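Side-chain contacts in phospholipase C beta (Meleagris gallopavo, PDB 1JAD), which belongs to the beta-type phospholipase C family and is represented by its C-terminal region, an elongated, largely helical chain present as two copies in the assembly: residues A[61-66]-A[74-79]; A[85-90]-A[236-241]; A[90-95]-A[228-233]. All blocks are in the same frame, centred on the assembly; numbering follows the deposited sequence.

Contact 1 of 3, residues A[61-66]-A[74-79]; sequences VLFLEP and SQVVEL
Phe-63 and Val-76 mark the nearest backbone approach, with their CA atoms 6.8 Å apart, where the end of helix 28-64 and the start of helix 75-155 run roughly antiparallel as the two arms of a helical hairpin. Leu-79, one turn beyond Val-76, supplies the main side-chain surface on the second arm. Its CB points toward the opposing helix, and the chain slides past Phe-63 in the opposite direction, so that the ring lies beside the leucine stem. CD1 of Leu-79 comes to 3.4 Å from Phe-63 CD2, while CZ of Phe-63 is 4.0 Å from Leu-79 CB. The modelled approach of Phe-63 CE2 to that CB is shorter still and doubtful. The ring also meets Val-76 obliquely, CE2 of Phe-63 standing 3.7 Å from the carbonyl O of Val-76. With CG of Leu-79 anti to its carbonyl carbon (chi1 -66°), CD1 can also reach Leu-62, lying 4.1 Å from CB of that residue. At the start of the second helix, Ser-74 occupies the N-cap, and its OG accepts a weak bond from Val-76 N at 3.4 Å. Tyr-241, Met-242 and Val-245 of helix 161-245 pack against Phe-63 as well, placing its buried ring among three helices. Across the two segments the pairing is apolar, without hydrogen bonds or salt bridges; the chemistry therefore implies that the arms meet here through partly buried apolar packing centred on Phe-63 and Leu-79, while the polar bond of Ser-74 serves the helix start.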
loop_
_atom_site.group_PDB
_atom_site.type_symbol
_atom_site.label_atom_id
_atom_site.label_comp_id
_atom_site.label_asym_id
_atom_site.label_seq_id
_atom_site.Cartn_x
_atom_site.Cartn_y
_atom_site.Cartn_z
ATOM N N VAL A 61 -40.478 -15.302 -36.700
ATOM C CA VAL A 61 -41.679 -16.068 -36.421
ATOM C C VAL A 61 -42.875 -15.131 -36.266
ATOM O O VAL A 61 -43.875 -15.269 -36.971
ATOM C CB VAL A 61 -41.507 -16.894 -35.116
ATOM C CG1 VAL A 61 -42.757 -17.705 -34.831
ATOM C CG2 VAL A 61 -40.307 -17.807 -35.240
ATOM N N LEU A 62 -42.761 -14.173 -35.351
ATOM C CA LEU A 62 -43.834 -13.221 -35.093
ATOM C C LEU A 62 -44.318 -12.514 -36.358
ATOM O O LEU A 62 -45.521 -12.437 -36.615
ATOM C CB LEU A 62 -43.374 -12.189 -34.060
ATOM C CG LEU A 62 -42.949 -12.778 -32.711
ATOM C CD1 LEU A 62 -42.547 -11.669 -31.751
ATOM C CD2 LEU A 62 -44.096 -13.581 -32.131
ATOM N N PHE A 63 -43.378 -12.004 -37.147
ATOM C CA PHE A 63 -43.706 -11.305 -38.383
ATOM C C PHE A 63 -44.419 -12.153 -39.428
ATOM O O PHE A 63 -45.494 -11.783 -39.904
ATOM C CB PHE A 63 -42.436 -10.710 -39.005
ATOM C CG PHE A 63 -42.070 -9.351 -38.470
ATOM C CD1 PHE A 63 -40.808 -8.818 -38.706
ATOM C CD2 PHE A 63 -42.997 -8.585 -37.768
ATOM C CE1 PHE A 63 -40.475 -7.540 -38.251
ATOM C CE2 PHE A 63 -42.671 -7.307 -37.311
ATOM C CZ PHE A 63 -41.409 -6.784 -37.552
ATOM N N LEU A 64 -43.821 -13.284 -39.788
ATOM C CA LEU A 64 -44.404 -14.155 -40.801
ATOM C C LEU A 64 -45.525 -15.058 -40.297
ATOM O O LEU A 64 -45.986 -15.945 -41.019
ATOM C CB LEU A 64 -43.305 -14.996 -41.450
ATOM C CG LEU A 64 -42.250 -14.154 -42.173
ATOM C CD1 LEU A 64 -41.204 -15.067 -42.802
ATOM C CD2 LEU A 64 -42.925 -13.288 -43.233
ATOM N N GLU A 65 -45.970 -14.820 -39.065
ATOM C CA GLU A 65 -47.045 -15.612 -38.478
ATOM C C GLU A 65 -48.375 -15.136 -39.065
ATOM O O GLU A 65 -48.655 -13.934 -39.094
ATOM C CB GLU A 65 -47.065 -15.437 -36.952
ATOM C CG GLU A 65 -47.965 -16.423 -36.210
ATOM C CD GLU A 65 -47.432 -17.851 -36.247
ATOM O OE1 GLU A 65 -46.320 -18.083 -35.717
ATOM O OE2 GLU A 65 -48.117 -18.741 -36.803
ATOM N N PRO A 66 -49.209 -16.071 -39.549
ATOM C CA PRO A 66 -50.496 -15.672 -40.120
ATOM C C PRO A 66 -51.296 -14.961 -39.047
ATOM O O PRO A 66 -51.214 -15.299 -37.868
ATOM C CB PRO A 66 -51.111 -17.013 -40.534
ATOM C CG PRO A 66 -50.514 -17.969 -39.521
ATOM C CD PRO A 66 -49.070 -17.537 -39.613
ATOM N N SER A 74 -52.803 -1.908 -38.577
ATOM C CA SER A 74 -51.795 -2.865 -39.011
ATOM C C SER A 74 -51.019 -3.441 -37.828
ATOM O O SER A 74 -50.548 -2.715 -36.947
ATOM C CB SER A 74 -50.824 -2.206 -39.996
ATOM O OG SER A 74 -49.868 -3.142 -40.470
ATOM N N GLN A 75 -50.897 -4.761 -37.821
ATOM C CA GLN A 75 -50.195 -5.472 -36.763
ATOM C C GLN A 75 -48.705 -5.657 -37.053
ATOM O O GLN A 75 -47.973 -6.208 -36.235
ATOM C CB GLN A 75 -50.869 -6.830 -36.524
ATOM C CG GLN A 75 -51.490 -7.471 -37.780
ATOM C CD GLN A 75 -52.795 -6.791 -38.222
ATOM O OE1 GLN A 75 -53.377 -7.140 -39.256
ATOM N NE2 GLN A 75 -53.262 -5.831 -37.428
ATOM N N VAL A 76 -48.259 -5.193 -38.217
ATOM C CA VAL A 76 -46.854 -5.306 -38.587
ATOM C C VAL A 76 -46.086 -4.183 -37.890
ATOM O O VAL A 76 -44.969 -4.379 -37.411
ATOM C CB VAL A 76 -46.658 -5.180 -40.114
ATOM C CG1 VAL A 76 -47.036 -3.785 -40.580
ATOM C CG2 VAL A 76 -45.222 -5.493 -40.480
ATOM N N VAL A 77 -46.702 -3.007 -37.836
ATOM C CA VAL A 77 -46.094 -1.856 -37.189
ATOM C C VAL A 77 -46.041 -2.138 -35.695
ATOM O O VAL A 77 -45.052 -1.839 -35.027
ATOM C CB VAL A 77 -46.926 -0.579 -37.436
ATOM C CG1 VAL A 77 -46.277 0.608 -36.745
ATOM C CG2 VAL A 77 -47.049 -0.322 -38.926
ATOM N N GLU A 78 -47.118 -2.725 -35.186
ATOM C CA GLU A 78 -47.237 -3.074 -33.776
ATOM C C GLU A 78 -45.988 -3.833 -33.340
ATOM O O GLU A 78 -45.523 -3.693 -32.208
ATOM C CB GLU A 78 -48.462 -3.967 -33.576
ATOM C CG GLU A 78 -49.772 -3.394 -34.120
ATOM C CD GLU A 78 -50.433 -2.405 -33.178
ATOM O OE1 GLU A 78 -49.755 -1.453 -32.727
ATOM O OE2 GLU A 78 -51.641 -2.581 -32.900
ATOM N N LEU A 79 -45.454 -4.640 -34.250
ATOM C CA LEU A 79 -44.268 -5.439 -33.981
ATOM C C LEU A 79 -42.988 -4.708 -34.354
ATOM O O LEU A 79 -41.973 -4.837 -33.677
ATOM C CB LEU A 79 -44.331 -6.753 -34.758
ATOM C CG LEU A 79 -45.407 -7.777 -34.406
ATOM C CD1 LEU A 79 -45.409 -8.889 -35.438
ATOM C CD2 LEU A 79 -45.146 -8.330 -33.016
#

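Contact 2 of 3, residues A[85-90]-A[236-241]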
loop_
_atom_site.group_PDB
_atom_site.type_symbol
_atom_site.label_atom_id
_atom_site.label_comp_id
_atom_site.label_asym_id
_atom_site.label_seq_id
_atom_site.Cartn_x
_atom_site.Cartn_y
_atom_site.Cartn_z
HETATM N N MSE A 85 -37.735 -1.288 -29.794
HETATM C CA MSE A 85 -37.554 -1.049 -28.371
HETATM C C MSE A 85 -36.825 -2.187 -27.653
HETATM O O MSE A 85 -36.118 -1.946 -26.675
HETATM C CB MSE A 85 -38.905 -0.769 -27.704
HETATM C CG MSE A 85 -38.787 -0.098 -26.329
HETATM SE SE MSE A 85 -37.843 1.502 -26.354
HETATM C CE MSE A 85 -38.787 2.448 -27.634
ATOM N N GLU A 86 -36.990 -3.421 -28.120
ATOM C CA GLU A 86 -36.290 -4.536 -27.492
ATOM C C GLU A 86 -34.821 -4.510 -27.891
ATOM O O GLU A 86 -33.961 -5.029 -27.174
ATOM C CB GLU A 86 -36.916 -5.871 -27.877
ATOM C CG GLU A 86 -38.198 -6.175 -27.125
ATOM C CD GLU A 86 -38.744 -7.554 -27.445
ATOM O OE1 GLU A 86 -37.980 -8.542 -27.340
ATOM O OE2 GLU A 86 -39.942 -7.651 -27.792
ATOM N N LEU A 87 -34.536 -3.916 -29.044
ATOM C CA LEU A 87 -33.161 -3.787 -29.486
ATOM C C LEU A 87 -32.554 -2.639 -28.691
ATOM O O LEU A 87 -31.435 -2.743 -28.209
ATOM C CB LEU A 87 -33.086 -3.495 -30.987
ATOM C CG LEU A 87 -33.405 -4.682 -31.907
ATOM C CD1 LEU A 87 -33.398 -4.202 -33.356
ATOM C CD2 LEU A 87 -32.383 -5.804 -31.696
ATOM N N ILE A 88 -33.297 -1.546 -28.550
ATOM C CA ILE A 88 -32.810 -0.415 -27.774
ATOM C C ILE A 88 -32.449 -0.910 -26.371
ATOM O O ILE A 88 -31.323 -0.712 -25.904
ATOM C CB ILE A 88 -33.875 0.687 -27.641
ATOM C CG1 ILE A 88 -34.119 1.356 -28.994
ATOM C CG2 ILE A 88 -33.425 1.723 -26.611
ATOM C CD1 ILE A 88 -32.950 2.159 -29.489
ATOM N N HIS A 89 -33.403 -1.556 -25.700
ATOM C CA HIS A 89 -33.142 -2.074 -24.366
ATOM C C HIS A 89 -31.958 -3.015 -24.358
ATOM O O HIS A 89 -31.133 -2.975 -23.444
ATOM C CB HIS A 89 -34.379 -2.766 -23.795
ATOM C CG HIS A 89 -35.443 -1.809 -23.352
ATOM N ND1 HIS A 89 -36.603 -2.217 -22.727
ATOM C CD2 HIS A 89 -35.512 -0.458 -23.428
ATOM C CE1 HIS A 89 -37.339 -1.157 -22.439
ATOM N NE2 HIS A 89 -36.701 -0.078 -22.852
ATOM N N LEU A 90 -31.858 -3.865 -25.374
ATOM C CA LEU A 90 -30.724 -4.782 -25.450
ATOM C C LEU A 90 -29.429 -3.975 -25.540
ATOM O O LEU A 90 -28.408 -4.355 -24.971
ATOM C CB LEU A 90 -30.825 -5.682 -26.680
ATOM C CG LEU A 90 -29.583 -6.556 -26.846
ATOM C CD1 LEU A 90 -29.437 -7.434 -25.619
ATOM C CD2 LEU A 90 -29.681 -7.389 -28.107
ATOM N N GLU A 236 -32.135 1.755 -38.153
ATOM C CA GLU A 236 -31.567 1.428 -39.456
ATOM C C GLU A 236 -31.450 -0.084 -39.612
ATOM O O GLU A 236 -31.995 -0.658 -40.554
ATOM C CB GLU A 236 -30.182 2.060 -39.630
ATOM C CG GLU A 236 -30.167 3.582 -39.672
ATOM C CD GLU A 236 -28.781 4.144 -39.987
ATOM O OE1 GLU A 236 -27.823 3.843 -39.237
ATOM O OE2 GLU A 236 -28.649 4.888 -40.988
HETATM N N MSE A 237 -30.738 -0.727 -38.691
HETATM C CA MSE A 237 -30.559 -2.176 -38.736
HETATM C C MSE A 237 -31.908 -2.873 -38.928
HETATM O O MSE A 237 -31.979 -3.955 -39.515
HETATM C CB MSE A 237 -29.865 -2.659 -37.453
HETATM C CG MSE A 237 -29.530 -4.155 -37.417
HETATM SE SE MSE A 237 -30.778 -5.227 -36.629
HETATM C CE MSE A 237 -30.640 -4.676 -34.930
ATOM N N VAL A 238 -32.975 -2.243 -38.442
ATOM C CA VAL A 238 -34.321 -2.791 -38.582
ATOM C C VAL A 238 -34.797 -2.585 -40.017
ATOM O O VAL A 238 -35.294 -3.512 -40.650
ATOM C CB VAL A 238 -35.326 -2.106 -37.626
ATOM C CG1 VAL A 238 -36.730 -2.638 -37.877
ATOM C CG2 VAL A 238 -34.925 -2.359 -36.181
ATOM N N LYS A 239 -34.646 -1.361 -40.519
ATOM C CA LYS A 239 -35.041 -1.021 -41.884
ATOM C C LYS A 239 -34.466 -2.079 -42.830
ATOM O O LYS A 239 -35.185 -2.648 -43.653
ATOM C CB LYS A 239 -34.500 0.363 -42.247
ATOM C CG LYS A 239 -34.940 0.891 -43.595
ATOM C CD LYS A 239 -34.298 2.243 -43.882
ATOM C CE LYS A 239 -34.571 3.249 -42.763
ATOM N NZ LYS A 239 -36.028 3.467 -42.539
ATOM N N ASN A 240 -33.166 -2.335 -42.704
ATOM C CA ASN A 240 -32.497 -3.342 -43.519
ATOM C C ASN A 240 -33.163 -4.689 -43.265
ATOM O O ASN A 240 -33.300 -5.511 -44.172
ATOM C CB ASN A 240 -31.013 -3.453 -43.141
ATOM C CG ASN A 240 -30.184 -2.280 -43.636
ATOM O OD1 ASN A 240 -30.493 -1.118 -43.363
ATOM N ND2 ASN A 240 -29.112 -2.586 -44.360
ATOM N N TYR A 241 -33.568 -4.897 -42.015
ATOM C CA TYR A 241 -34.211 -6.135 -41.585
ATOM C C TYR A 241 -35.598 -6.317 -42.211
ATOM O O TYR A 241 -35.981 -7.433 -42.574
ATOM C CB TYR A 241 -34.314 -6.145 -40.057
ATOM C CG TYR A 241 -34.866 -7.417 -39.466
ATOM C CD1 TYR A 241 -34.187 -8.626 -39.607
ATOM C CD2 TYR A 241 -36.067 -7.412 -38.756
ATOM C CE1 TYR A 241 -34.687 -9.803 -39.053
ATOM C CE2 TYR A 241 -36.577 -8.582 -38.198
ATOM C CZ TYR A 241 -35.881 -9.772 -38.348
ATOM O OH TYR A 241 -36.375 -10.929 -37.790
#
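Neither flat group near the meeting of Leu-87 with Met-237 and Val-238 takes part in it: His-89, well away from the contact, carries CG of Met-85 on one face, 4.0 Å above the ring plane and displaced toward the rim, while Tyr-241, beyond contact distance of 85-90, turns its hydroxyl to helix 28-64, its OH sharing weak hydrogen bonds with Leu-56 O and Ser-60 OG. The contact itself is a buried helix-helix packing in a bundle of long helices, joining helix 75-155 to helix 161-245. The CA atoms of Leu-87 and Val-238 are 9.2 Å apart, a separation that the side chains must span, and all three touching residues have CB directed toward the opposite segment. Leu-87 places CG anti to its carbonyl carbon (chi1 -74°), and its branched end then straddles the selenomethionine methyl. CE of Met-237 is 3.2 Å from Leu-87 CD1, short for two carbons and probably imprecise, and 3.8 Å from Leu-87 CD2. The Met-237 chain reaches there by bending: CG leaves anti to the backbone N, and turns at chi2 (-94°) and chi3 (-68°) fold the methyl toward the leucine. The two side chains meet at a slant, and the close contacts of Met-237 CE are with the two methyls of Leu-87, whose CG is farther at 4.1 Å. Leu-55 of helix 28-64 packs on Leu-87 and Arg-52 of the same helix on Met-237, making this a three-helix layer, while Glu-144 of the second subunit, another copy of this protein, packs on His-89. Val-238, next to Met-237 on helix 161-245, adds one branch, its CG2 lying 3.7 Å from Leu-87 CD1.

Contact 3 of 3, residues A[90-95]-A[228-233]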
loop_
_atom_site.group_PDB
_atom_site.type_symbol
_atom_site.label_atom_id
_atom_site.label_comp_id
_atom_site.label_asym_id
_atom_site.label_seq_id
_atom_site.Cartn_x
_atom_site.Cartn_y
_atom_site.Cartn_z
ATOM N N LEU A 90 -31.858 -3.865 -25.374
ATOM C CA LEU A 90 -30.724 -4.782 -25.450
ATOM C C LEU A 90 -29.429 -3.975 -25.540
ATOM O O LEU A 90 -28.408 -4.355 -24.971
ATOM C CB LEU A 90 -30.825 -5.682 -26.680
ATOM C CG LEU A 90 -29.583 -6.556 -26.846
ATOM C CD1 LEU A 90 -29.437 -7.434 -25.619
ATOM C CD2 LEU A 90 -29.681 -7.389 -28.107
ATOM N N GLY A 91 -29.477 -2.869 -26.276
ATOM C CA GLY A 91 -28.300 -2.035 -26.415
ATOM C C GLY A 91 -27.930 -1.419 -25.081
ATOM O O GLY A 91 -26.755 -1.397 -24.695
ATOM N N GLU A 92 -28.943 -0.934 -24.368
ATOM C CA GLU A 92 -28.740 -0.304 -23.066
ATOM C C GLU A 92 -28.048 -1.214 -22.056
ATOM O O GLU A 92 -27.086 -0.799 -21.405
ATOM C CB GLU A 92 -30.078 0.186 -22.490
ATOM C CG GLU A 92 -30.714 1.347 -23.276
ATOM C CD GLU A 92 -32.059 1.812 -22.704
ATOM O OE1 GLU A 92 -32.572 2.856 -23.163
ATOM O OE2 GLU A 92 -32.612 1.137 -21.804
ATOM N N GLU A 93 -28.515 -2.455 -21.929
ATOM C CA GLU A 93 -27.909 -3.366 -20.970
ATOM C C GLU A 93 -26.548 -3.844 -21.474
ATOM O O GLU A 93 -25.628 -4.053 -20.685
ATOM C CB GLU A 93 -28.828 -4.571 -20.708
ATOM C CG GLU A 93 -28.726 -5.172 -19.282
ATOM C CD GLU A 93 -27.302 -5.582 -18.871
ATOM O OE1 GLU A 93 -26.706 -6.462 -19.537
ATOM O OE2 GLU A 93 -26.784 -5.024 -17.874
ATOM N N TYR A 94 -26.423 -4.009 -22.790
ATOM C CA TYR A 94 -25.174 -4.468 -23.393
ATOM C C TYR A 94 -23.992 -3.515 -23.169
ATOM O O TYR A 94 -22.923 -3.920 -22.690
ATOM C CB TYR A 94 -25.363 -4.682 -24.898
ATOM C CG TYR A 94 -24.071 -4.980 -25.643
ATOM C CD1 TYR A 94 -23.329 -6.132 -25.371
ATOM C CD2 TYR A 94 -23.566 -4.081 -26.587
ATOM C CE1 TYR A 94 -22.113 -6.379 -26.015
ATOM C CE2 TYR A 94 -22.351 -4.317 -27.238
ATOM C CZ TYR A 94 -21.627 -5.465 -26.943
ATOM O OH TYR A 94 -20.400 -5.676 -27.545
ATOM N N HIS A 95 -24.173 -2.251 -23.531
ATOM C CA HIS A 95 -23.104 -1.285 -23.367
ATOM C C HIS A 95 -22.836 -1.025 -21.894
ATOM O O HIS A 95 -21.678 -0.938 -21.485
ATOM C CB HIS A 95 -23.462 -0.005 -24.108
ATOM C CG HIS A 95 -23.590 -0.196 -25.589
ATOM N ND1 HIS A 95 -22.524 -0.559 -26.383
ATOM C CD2 HIS A 95 -24.662 -0.109 -26.413
ATOM C CE1 HIS A 95 -22.933 -0.689 -27.633
ATOM N NE2 HIS A 95 -24.226 -0.422 -27.677
ATOM N N LYS A 228 -25.814 7.411 -27.266
ATOM C CA LYS A 228 -26.298 8.547 -28.045
ATOM C C LYS A 228 -26.566 8.193 -29.510
ATOM O O LYS A 228 -27.395 8.821 -30.169
ATOM C CB LYS A 228 -25.291 9.703 -27.920
ATOM C CG LYS A 228 -25.155 10.199 -26.466
ATOM C CD LYS A 228 -23.881 11.006 -26.198
ATOM C CE LYS A 228 -23.832 12.315 -26.958
ATOM N NZ LYS A 228 -22.577 13.054 -26.651
ATOM N N THR A 229 -25.873 7.183 -30.016
ATOM C CA THR A 229 -26.072 6.761 -31.396
ATOM C C THR A 229 -26.977 5.542 -31.462
ATOM O O THR A 229 -27.528 5.233 -32.515
ATOM C CB THR A 229 -24.745 6.398 -32.078
ATOM O OG1 THR A 229 -24.067 5.399 -31.304
ATOM C CG2 THR A 229 -23.872 7.630 -32.237
ATOM N N LEU A 230 -27.123 4.857 -30.331
ATOM C CA LEU A 230 -27.948 3.653 -30.227
ATOM C C LEU A 230 -29.294 3.720 -30.946
ATOM O O LEU A 230 -29.626 2.818 -31.709
ATOM C CB LEU A 230 -28.189 3.307 -28.752
ATOM C CG LEU A 230 -29.102 2.124 -28.406
ATOM C CD1 LEU A 230 -28.534 0.822 -28.961
ATOM C CD2 LEU A 230 -29.246 2.041 -26.895
ATOM N N THR A 231 -30.067 4.776 -30.701
ATOM C CA THR A 231 -31.384 4.926 -31.326
ATOM C C THR A 231 -31.389 4.807 -32.852
ATOM O O THR A 231 -32.317 4.251 -33.428
ATOM C CB THR A 231 -32.030 6.272 -30.945
ATOM O OG1 THR A 231 -32.228 6.327 -29.528
ATOM C CG2 THR A 231 -33.366 6.434 -31.642
ATOM N N VAL A 232 -30.358 5.337 -33.502
ATOM C CA VAL A 232 -30.246 5.288 -34.959
ATOM C C VAL A 232 -29.686 3.956 -35.463
ATOM O O VAL A 232 -30.201 3.386 -36.421
ATOM C CB VAL A 232 -29.349 6.441 -35.490
ATOM C CG1 VAL A 232 -29.078 6.258 -36.966
ATOM C CG2 VAL A 232 -30.035 7.773 -35.265
ATOM N N GLU A 233 -28.636 3.461 -34.822
ATOM C CA GLU A 233 -28.030 2.197 -35.232
ATOM C C GLU A 233 -29.030 1.036 -35.221
ATOM O O GLU A 233 -28.780 -0.014 -35.816
ATOM C CB GLU A 233 -26.840 1.854 -34.326
ATOM C CG GLU A 233 -25.666 2.819 -34.418
ATOM C CD GLU A 233 -24.532 2.434 -33.484
ATOM O OE1 GLU A 233 -23.993 1.320 -33.628
ATOM O OE2 GLU A 233 -24.180 3.244 -32.600
#
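Leu-230 reaches from helix 161-245 toward Gly-91 and Glu-92 of helix 75-155, a close helix-helix packing in the elongated bundle. Its CB heads toward the opposite segment but makes no near approach to it, and CG serves as the fork from which both methyls make the contact. The first torsion sets CG anti to the backbone N (chi1 176°), carrying the fork toward helix 75-155. One methyl, CD1, then rests 3.8 Å from Gly-91 CA, against bare backbone. The absence of a side chain at Gly-91 is consistent with the close approach of the helices, the CA atoms of Gly-91 and Leu-230 being 6.9 Å apart. The other methyl, CD2, lies over the next residue, 3.9 Å from Glu-92 N. Glu-92 and Leu-230 cross at about a right angle, and the glutamate contributes its aliphatic stem while its extended chain carries the carboxylate onward. Leu-227 of helix 161-245 and His-175 of the second subunit also pack on Glu-92, so the chain-internal contact borders the dimer interface. At the leucine tip, CD2 is 4.0 Å from CG of Glu-92.

From the N terminus, helix 28-64 leads into contact 1, which closes a short loop, with seven non-helical residues between its segments, and the chain comes back as helix 75-155. That helix next supplies 85-90 and then 90-95, which share Leu-90, before the chain turns back as helix 161-245. This last helix presents 228-233 first and 236-241 afterwards, so contact 3 closes the inner loop and contact 2 encloses it, an order that shows the two helices to be antiparallel. Contact 1 precedes both in series. Contacts 2 and 3 touch through Ile-88. Phe-63 against Tyr-241 joins helix 28-64 to helix 161-245; with the contacts to helix 75-155, all three long helices are linked.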